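Salicylate 5-hydroxylase, large oxygenase component (Ralstonia sp., PDB 7C8Z) hydroxylates salicylate at C5 to give gentisate, as the iron- and [2Fe-2S]-containing oxygenase component of a multicomponent system in naphthalene degradation. Local coordinates at residues Lys35-Tyr49 / Arg430-Glu442. Residues are numbered along the deposited sequence; the frame is centred on the assembly and turned at random.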
loop_
_atom_site.group_PDB
_atom_site.type_symbol
_atom_site.label_atom_id
_atom_site.label_comp_id
_atom_site.label_asym_id
_atom_site.label_seq_id
_atom_site.Cartn_x
_atom_site.Cartn_y
_atom_site.Cartn_z
ATOM N N LYS A 35 -23.164 -25.100 -0.763
ATOM C CA LYS A 35 -23.732 -25.788 -1.909
ATOM C C LYS A 35 -24.576 -24.802 -2.696
ATOM O O LYS A 35 -25.242 -23.947 -2.110
ATOM C CB LYS A 35 -24.580 -27.003 -1.496
ATOM C CG LYS A 35 -23.775 -28.278 -1.379
ATOM C CD LYS A 35 -23.173 -28.648 -2.727
ATOM C CE LYS A 35 -21.653 -28.705 -2.661
ATOM N NZ LYS A 35 -21.039 -28.577 -4.009
ATOM N N TRP A 36 -24.539 -24.924 -4.016
ATOM C CA TRP A 36 -25.215 -23.955 -4.862
ATOM C C TRP A 36 -26.713 -23.945 -4.557
ATOM O O TRP A 36 -27.304 -24.999 -4.293
ATOM C CB TRP A 36 -24.962 -24.281 -6.334
ATOM C CG TRP A 36 -25.515 -23.277 -7.288
ATOM C CD1 TRP A 36 -26.814 -23.150 -7.678
ATOM C CD2 TRP A 36 -24.785 -22.258 -7.980
ATOM N NE1 TRP A 36 -26.942 -22.113 -8.569
ATOM C CE2 TRP A 36 -25.711 -21.549 -8.773
ATOM C CE3 TRP A 36 -23.439 -21.872 -8.004
ATOM C CZ2 TRP A 36 -25.337 -20.478 -9.581
ATOM C CZ3 TRP A 36 -23.070 -20.807 -8.807
ATOM C CH2 TRP A 36 -24.016 -20.124 -9.585
ATOM N N PRO A 37 -27.355 -22.773 -4.576
ATOM C CA PRO A 37 -28.784 -22.700 -4.230
ATOM C C PRO A 37 -29.685 -23.350 -5.270
ATOM O O PRO A 37 -30.224 -22.675 -6.153
ATOM C CB PRO A 37 -29.064 -21.193 -4.127
ATOM C CG PRO A 37 -27.761 -20.492 -4.238
ATOM C CD PRO A 37 -26.675 -21.466 -4.542
ATOM N N GLY A 38 -29.839 -24.671 -5.176
ATOM C CA GLY A 38 -30.732 -25.398 -6.057
ATOM C C GLY A 38 -30.123 -25.711 -7.412
ATOM O O GLY A 38 -28.900 -25.784 -7.589
ATOM N N GLU A 39 -31.006 -25.897 -8.387
ATOM C CA GLU A 39 -30.626 -26.203 -9.757
ATOM C C GLU A 39 -30.838 -24.973 -10.637
ATOM O O GLU A 39 -31.321 -23.930 -10.188
ATOM C CB GLU A 39 -31.435 -27.393 -10.280
ATOM C CG GLU A 39 -31.337 -28.645 -9.424
ATOM C CD GLU A 39 -30.520 -29.737 -10.084
ATOM O OE1 GLU A 39 -29.620 -30.295 -9.420
ATOM O OE2 GLU A 39 -30.779 -30.037 -11.269
ATOM N N GLY A 40 -30.453 -25.098 -11.903
ATOM C CA GLY A 40 -30.425 -23.945 -12.780
ATOM C C GLY A 40 -29.346 -22.949 -12.386
ATOM O O GLY A 40 -28.474 -23.213 -11.556
ATOM N N SER A 41 -29.428 -21.769 -13.004
ATOM C CA SER A 41 -28.437 -20.729 -12.750
ATOM C C SER A 41 -29.087 -19.344 -12.754
ATOM O O SER A 41 -28.541 -18.388 -13.316
ATOM C CB SER A 41 -27.306 -20.794 -13.778
ATOM O OG SER A 41 -27.806 -20.543 -15.082
ATOM N N SER A 42 -30.254 -19.217 -12.121
ATOM C CA SER A 42 -30.917 -17.922 -12.009
ATOM C C SER A 42 -30.624 -17.220 -10.693
ATOM O O SER A 42 -31.105 -16.102 -10.480
ATOM C CB SER A 42 -32.423 -18.072 -12.192
ATOM O OG SER A 42 -32.711 -18.611 -13.467
ATOM N N ARG A 43 -29.849 -17.843 -9.810
ATOM C CA ARG A 43 -29.432 -17.221 -8.559
ATOM C C ARG A 43 -27.984 -17.621 -8.319
ATOM O O ARG A 43 -27.699 -18.795 -8.061
ATOM C CB ARG A 43 -30.324 -17.647 -7.389
ATOM C CG ARG A 43 -31.823 -17.508 -7.642
ATOM C CD ARG A 43 -32.521 -16.732 -6.536
ATOM N NE ARG A 43 -33.834 -16.241 -6.947
ATOM C CZ ARG A 43 -34.859 -16.051 -6.119
ATOM N NH1 ARG A 43 -34.728 -16.318 -4.825
ATOM N NH2 ARG A 43 -36.017 -15.595 -6.581
ATOM N N VAL A 44 -27.075 -16.656 -8.414
ATOM C CA VAL A 44 -25.652 -16.895 -8.185
ATOM C C VAL A 44 -25.351 -16.551 -6.730
ATOM O O VAL A 44 -25.567 -15.400 -6.324
ATOM C CB VAL A 44 -24.777 -16.064 -9.130
ATOM C CG1 VAL A 44 -23.314 -16.378 -8.900
ATOM C CG2 VAL A 44 -25.152 -16.332 -10.571
ATOM N N PRO A 45 -24.844 -17.488 -5.933
ATOM C CA PRO A 45 -24.501 -17.163 -4.547
ATOM C C PRO A 45 -23.331 -16.198 -4.483
ATOM O O PRO A 45 -22.452 -16.189 -5.349
ATOM C CB PRO A 45 -24.131 -18.522 -3.945
ATOM C CG PRO A 45 -23.695 -19.338 -5.112
ATOM C CD PRO A 45 -24.559 -18.896 -6.258
ATOM N N PHE A 46 -23.324 -15.380 -3.429
ATOM C CA PHE A 46 -22.272 -14.379 -3.289
ATOM C C PHE A 46 -20.895 -15.022 -3.187
ATOM O O PHE A 46 -19.914 -14.461 -3.690
ATOM C CB PHE A 46 -22.537 -13.502 -2.063
ATOM C CG PHE A 46 -23.603 -12.460 -2.272
ATOM C CD1 PHE A 46 -24.365 -12.442 -3.430
ATOM C CD2 PHE A 46 -23.842 -11.499 -1.305
ATOM C CE1 PHE A 46 -25.346 -11.484 -3.615
ATOM C CE2 PHE A 46 -24.819 -10.543 -1.486
ATOM C CZ PHE A 46 -25.573 -10.536 -2.644
ATOM N N TRP A 47 -20.800 -16.205 -2.573
ATOM C CA TRP A 47 -19.495 -16.833 -2.403
ATOM C C TRP A 47 -18.882 -17.306 -3.718
ATOM O O TRP A 47 -17.712 -17.703 -3.721
ATOM C CB TRP A 47 -19.569 -17.993 -1.403
ATOM C CG TRP A 47 -20.673 -18.973 -1.626
ATOM C CD1 TRP A 47 -21.882 -19.000 -0.995
ATOM C CD2 TRP A 47 -20.661 -20.094 -2.519
ATOM N NE1 TRP A 47 -22.629 -20.060 -1.448
ATOM C CE2 TRP A 47 -21.903 -20.748 -2.385
ATOM C CE3 TRP A 47 -19.724 -20.603 -3.425
ATOM C CZ2 TRP A 47 -22.233 -21.885 -3.121
ATOM C CZ3 TRP A 47 -20.053 -21.729 -4.154
ATOM C CH2 TRP A 47 -21.298 -22.360 -3.998
ATOM N N ALA A 48 -19.639 -17.308 -4.819
ATOM C CA ALA A 48 -19.036 -17.561 -6.124
ATOM C C ALA A 48 -18.029 -16.481 -6.509
ATOM O O ALA A 48 -17.184 -16.716 -7.381
ATOM C CB ALA A 48 -20.120 -17.667 -7.197
ATOM N N TYR A 49 -18.094 -15.308 -5.875
ATOM C CA TYR A 49 -17.180 -14.210 -6.154
ATOM C C TYR A 49 -16.143 -13.988 -5.064
ATOM O O TYR A 49 -15.211 -13.204 -5.274
ATOM C CB TYR A 49 -17.958 -12.900 -6.359
ATOM C CG TYR A 49 -19.104 -12.983 -7.346
ATOM C CD1 TYR A 49 -18.890 -12.801 -8.706
ATOM C CD2 TYR A 49 -20.406 -13.229 -6.913
ATOM C CE1 TYR A 49 -19.933 -12.871 -9.608
ATOM C CE2 TYR A 49 -21.457 -13.300 -7.810
ATOM C CZ TYR A 49 -21.213 -13.121 -9.156
ATOM O OH TYR A 49 -22.253 -13.190 -10.051
ATOM N N ARG A 430 -27.148 -16.137 -17.153
ATOM C CA ARG A 430 -27.643 -17.450 -16.753
ATOM C C ARG A 430 -26.921 -18.558 -17.509
ATOM O O ARG A 430 -26.579 -19.596 -16.931
ATOM C CB ARG A 430 -29.156 -17.526 -16.971
ATOM C CG ARG A 430 -29.932 -16.761 -15.910
ATOM C CD ARG A 430 -31.446 -16.889 -16.037
ATOM N NE ARG A 430 -31.950 -16.671 -17.388
ATOM C CZ ARG A 430 -32.563 -15.558 -17.773
ATOM N NH1 ARG A 430 -32.723 -14.559 -16.912
ATOM N NH2 ARG A 430 -33.007 -15.436 -19.015
ATOM N N GLY A 431 -26.649 -18.344 -18.797
ATOM C CA GLY A 431 -25.882 -19.322 -19.545
ATOM C C GLY A 431 -24.435 -19.384 -19.102
ATOM O O GLY A 431 -23.850 -20.471 -19.001
ATOM N N MET A 432 -23.835 -18.221 -18.849
ATOM C CA MET A 432 -22.483 -18.174 -18.312
ATOM C C MET A 432 -22.374 -19.030 -17.063
ATOM O O MET A 432 -21.463 -19.849 -16.933
ATOM C CB MET A 432 -22.094 -16.723 -18.011
ATOM C CG MET A 432 -20.764 -16.555 -17.296
ATOM S SD MET A 432 -20.273 -14.824 -17.145
ATOM C CE MET A 432 -19.381 -14.857 -15.598
ATOM N N TYR A 433 -23.324 -18.887 -16.146
ATOM C CA TYR A 433 -23.204 -19.621 -14.895
ATOM C C TYR A 433 -23.683 -21.064 -14.999
ATOM O O TYR A 433 -23.249 -21.896 -14.200
ATOM C CB TYR A 433 -23.910 -18.858 -13.780
ATOM C CG TYR A 433 -23.015 -17.747 -13.297
ATOM C CD1 TYR A 433 -21.949 -18.015 -12.444
ATOM C CD2 TYR A 433 -23.190 -16.443 -13.740
ATOM C CE1 TYR A 433 -21.105 -17.011 -12.015
ATOM C CE2 TYR A 433 -22.351 -15.428 -13.315
ATOM C CZ TYR A 433 -21.310 -15.719 -12.454
ATOM O OH TYR A 433 -20.469 -14.717 -12.032
ATOM N N ASP A 434 -24.524 -21.395 -15.979
ATOM C CA ASP A 434 -24.722 -22.800 -16.325
ATOM C C ASP A 434 -23.391 -23.448 -16.701
ATOM O O ASP A 434 -23.000 -24.488 -16.143
ATOM C CB ASP A 434 -25.738 -22.911 -17.467
ATOM C CG ASP A 434 -25.924 -24.337 -17.960
ATOM O OD1 ASP A 434 -26.649 -25.110 -17.299
ATOM O OD2 ASP A 434 -25.354 -24.680 -19.018
ATOM N N TYR A 435 -22.670 -22.822 -17.636
ATOM C CA TYR A 435 -21.350 -23.316 -18.022
ATOM C C TYR A 435 -20.402 -23.351 -16.829
ATOM O O TYR A 435 -19.598 -24.281 -16.687
ATOM C CB TYR A 435 -20.778 -22.439 -19.137
ATOM C CG TYR A 435 -19.439 -22.896 -19.667
ATOM C CD1 TYR A 435 -19.357 -23.918 -20.598
ATOM C CD2 TYR A 435 -18.256 -22.301 -19.240
ATOM C CE1 TYR A 435 -18.140 -24.340 -21.088
ATOM C CE2 TYR A 435 -17.030 -22.720 -19.729
ATOM C CZ TYR A 435 -16.983 -23.741 -20.654
ATOM O OH TYR A 435 -15.779 -24.178 -21.155
ATOM N N TRP A 436 -20.482 -22.337 -15.966
ATOM C CA TRP A 436 -19.615 -22.258 -14.795
ATOM C C TRP A 436 -19.849 -23.435 -13.857
ATOM O O TRP A 436 -18.900 -24.112 -13.442
ATOM C CB TRP A 436 -19.858 -20.934 -14.071
ATOM C CG TRP A 436 -18.903 -20.639 -12.957
ATOM C CD1 TRP A 436 -17.731 -19.951 -13.045
ATOM C CD2 TRP A 436 -19.053 -21.001 -11.579
ATOM N NE1 TRP A 436 -17.136 -19.866 -11.809
ATOM C CE2 TRP A 436 -17.926 -20.506 -10.892
ATOM C CE3 TRP A 436 -20.025 -21.706 -10.862
ATOM C CZ2 TRP A 436 -17.745 -20.690 -9.522
ATOM C CZ3 TRP A 436 -19.843 -21.887 -9.502
ATOM C CH2 TRP A 436 -18.713 -21.380 -8.846
ATOM N N ARG A 437 -21.115 -23.697 -13.517
ATOM C CA ARG A 437 -21.432 -24.831 -12.658
ATOM C C ARG A 437 -20.946 -26.130 -13.274
ATOM O O ARG A 437 -20.374 -26.978 -12.577
ATOM C CB ARG A 437 -22.940 -24.911 -12.412
ATOM C CG ARG A 437 -23.548 -23.710 -11.721
ATOM C CD ARG A 437 -24.916 -24.051 -11.163
ATOM N NE ARG A 437 -24.836 -25.093 -10.144
ATOM C CZ ARG A 437 -25.888 -25.716 -9.625
ATOM N NH1 ARG A 437 -27.111 -25.404 -10.025
ATOM N NH2 ARG A 437 -25.715 -26.650 -8.699
ATOM N N LYS A 438 -21.131 -26.290 -14.588
ATOM C CA LYS A 438 -20.718 -27.532 -15.235
ATOM C C LYS A 438 -19.204 -27.722 -15.173
ATOM O O LYS A 438 -18.716 -28.799 -14.810
ATOM C CB LYS A 438 -21.223 -27.554 -16.675
ATOM C CG LYS A 438 -22.722 -27.746 -16.747
ATOM C CD LYS A 438 -23.261 -27.610 -18.154
ATOM C CE LYS A 438 -24.774 -27.772 -18.151
ATOM N NZ LYS A 438 -25.363 -27.500 -19.485
ATOM N N VAL A 439 -18.442 -26.676 -15.496
ATOM C CA VAL A 439 -16.989 -26.817 -15.542
ATOM C C VAL A 439 -16.412 -26.931 -14.136
ATOM O O VAL A 439 -15.382 -27.584 -13.928
ATOM C CB VAL A 439 -16.357 -25.653 -16.331
ATOM C CG1 VAL A 439 -14.841 -25.732 -16.284
ATOM C CG2 VAL A 439 -16.839 -25.672 -17.775
ATOM N N MET A 440 -17.071 -26.338 -13.145
ATOM C CA MET A 440 -16.536 -26.289 -11.794
ATOM C C MET A 440 -17.161 -27.325 -10.873
ATOM O O MET A 440 -16.736 -27.444 -9.718
ATOM C CB MET A 440 -16.736 -24.887 -11.206
ATOM C CG MET A 440 -16.087 -23.785 -12.018
ATOM S SD MET A 440 -14.363 -23.542 -11.556
ATOM C CE MET A 440 -14.559 -22.867 -9.905
ATOM N N GLY A 441 -18.135 -28.092 -11.355
ATOM C CA GLY A 441 -18.743 -29.125 -10.543
ATOM C C GLY A 441 -19.355 -28.585 -9.268
ATOM O O GLY A 441 -19.028 -29.049 -8.174
ATOM N N GLU A 442 -20.241 -27.603 -9.393
ATOM C CA GLU A 442 -20.886 -27.000 -8.232
ATOM C C GLU A 442 -22.398 -27.015 -8.387
ATOM O O GLU A 442 -22.911 -26.892 -9.497
ATOM C CB GLU A 442 -20.394 -25.562 -8.029
ATOM C CG GLU A 442 -18.943 -25.450 -7.592
ATOM C CD GLU A 442 -18.776 -25.542 -6.087
ATOM O OE1 GLU A 442 -19.753 -25.276 -5.355
ATOM O OE2 GLU A 442 -17.667 -25.887 -5.631
#
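The guanidinium of Arg437 lies flat on the indole of Trp36, with the carbonyls of Gly38 and Gly40 at NH1. Its plane is only 8° from the ring's and Arg437 CZ is 3.6 Å from the centroid of the Trp36 five-membered ring, a cation-pi stack. Arg437 CD lies over the centre of the same face as a CH-pi contact, and the bend at chi3 (63°) just beyond it turns NE and the guanidinium to lie along the indole. On the opposite face sit Pro37 CD and Pro45 CD, both toward the rim, so the indole is sandwiched between prolines and arginine. The loop at 38-40 borders the group at NH1: Arg437 NH1 donates to Gly40 O (3.0 Å), nearly in the guanidinium plane, and more weakly to Gly38 O. At the NE edge, Arg437 NE donates to the terminal Glu442 O at 2.7 Å, tilted from the guanidinium plane; together with the NH1 bond to Gly40 O, this holds the group's rotation.

The far rim of the indole pushes into a hollow between Trp436 and Tyr433, Trp36 CZ3 meeting Trp436 CZ3 at 3.5 Å with the six-membered rings inclined at 41°. Val44 is the next bump. Its CG2 presses on a face of the Tyr433 ring, 3.8 Å from the centroid, while Tyr49 crosses the phenol end of that ring; both tyrosine hydroxyls hydrogen-bond to Glu236. Farther back along the helix, Ser41 fits its CB against Tyr433 CB and turns its hydroxyl to Arg430 O. Near the chain's C-terminus, Glu442 OE1 lies at the Trp47 ring edge and forms a long salt bridge with Lys35 NZ, while OE2 pairs with Arg57.

These bumps and hollows pack the loop preceding helix 52-63 along the C-terminal helix 427-440 of the ring-hydroxylating catalytic domain, around an arginine-tryptophan cation-pi stack.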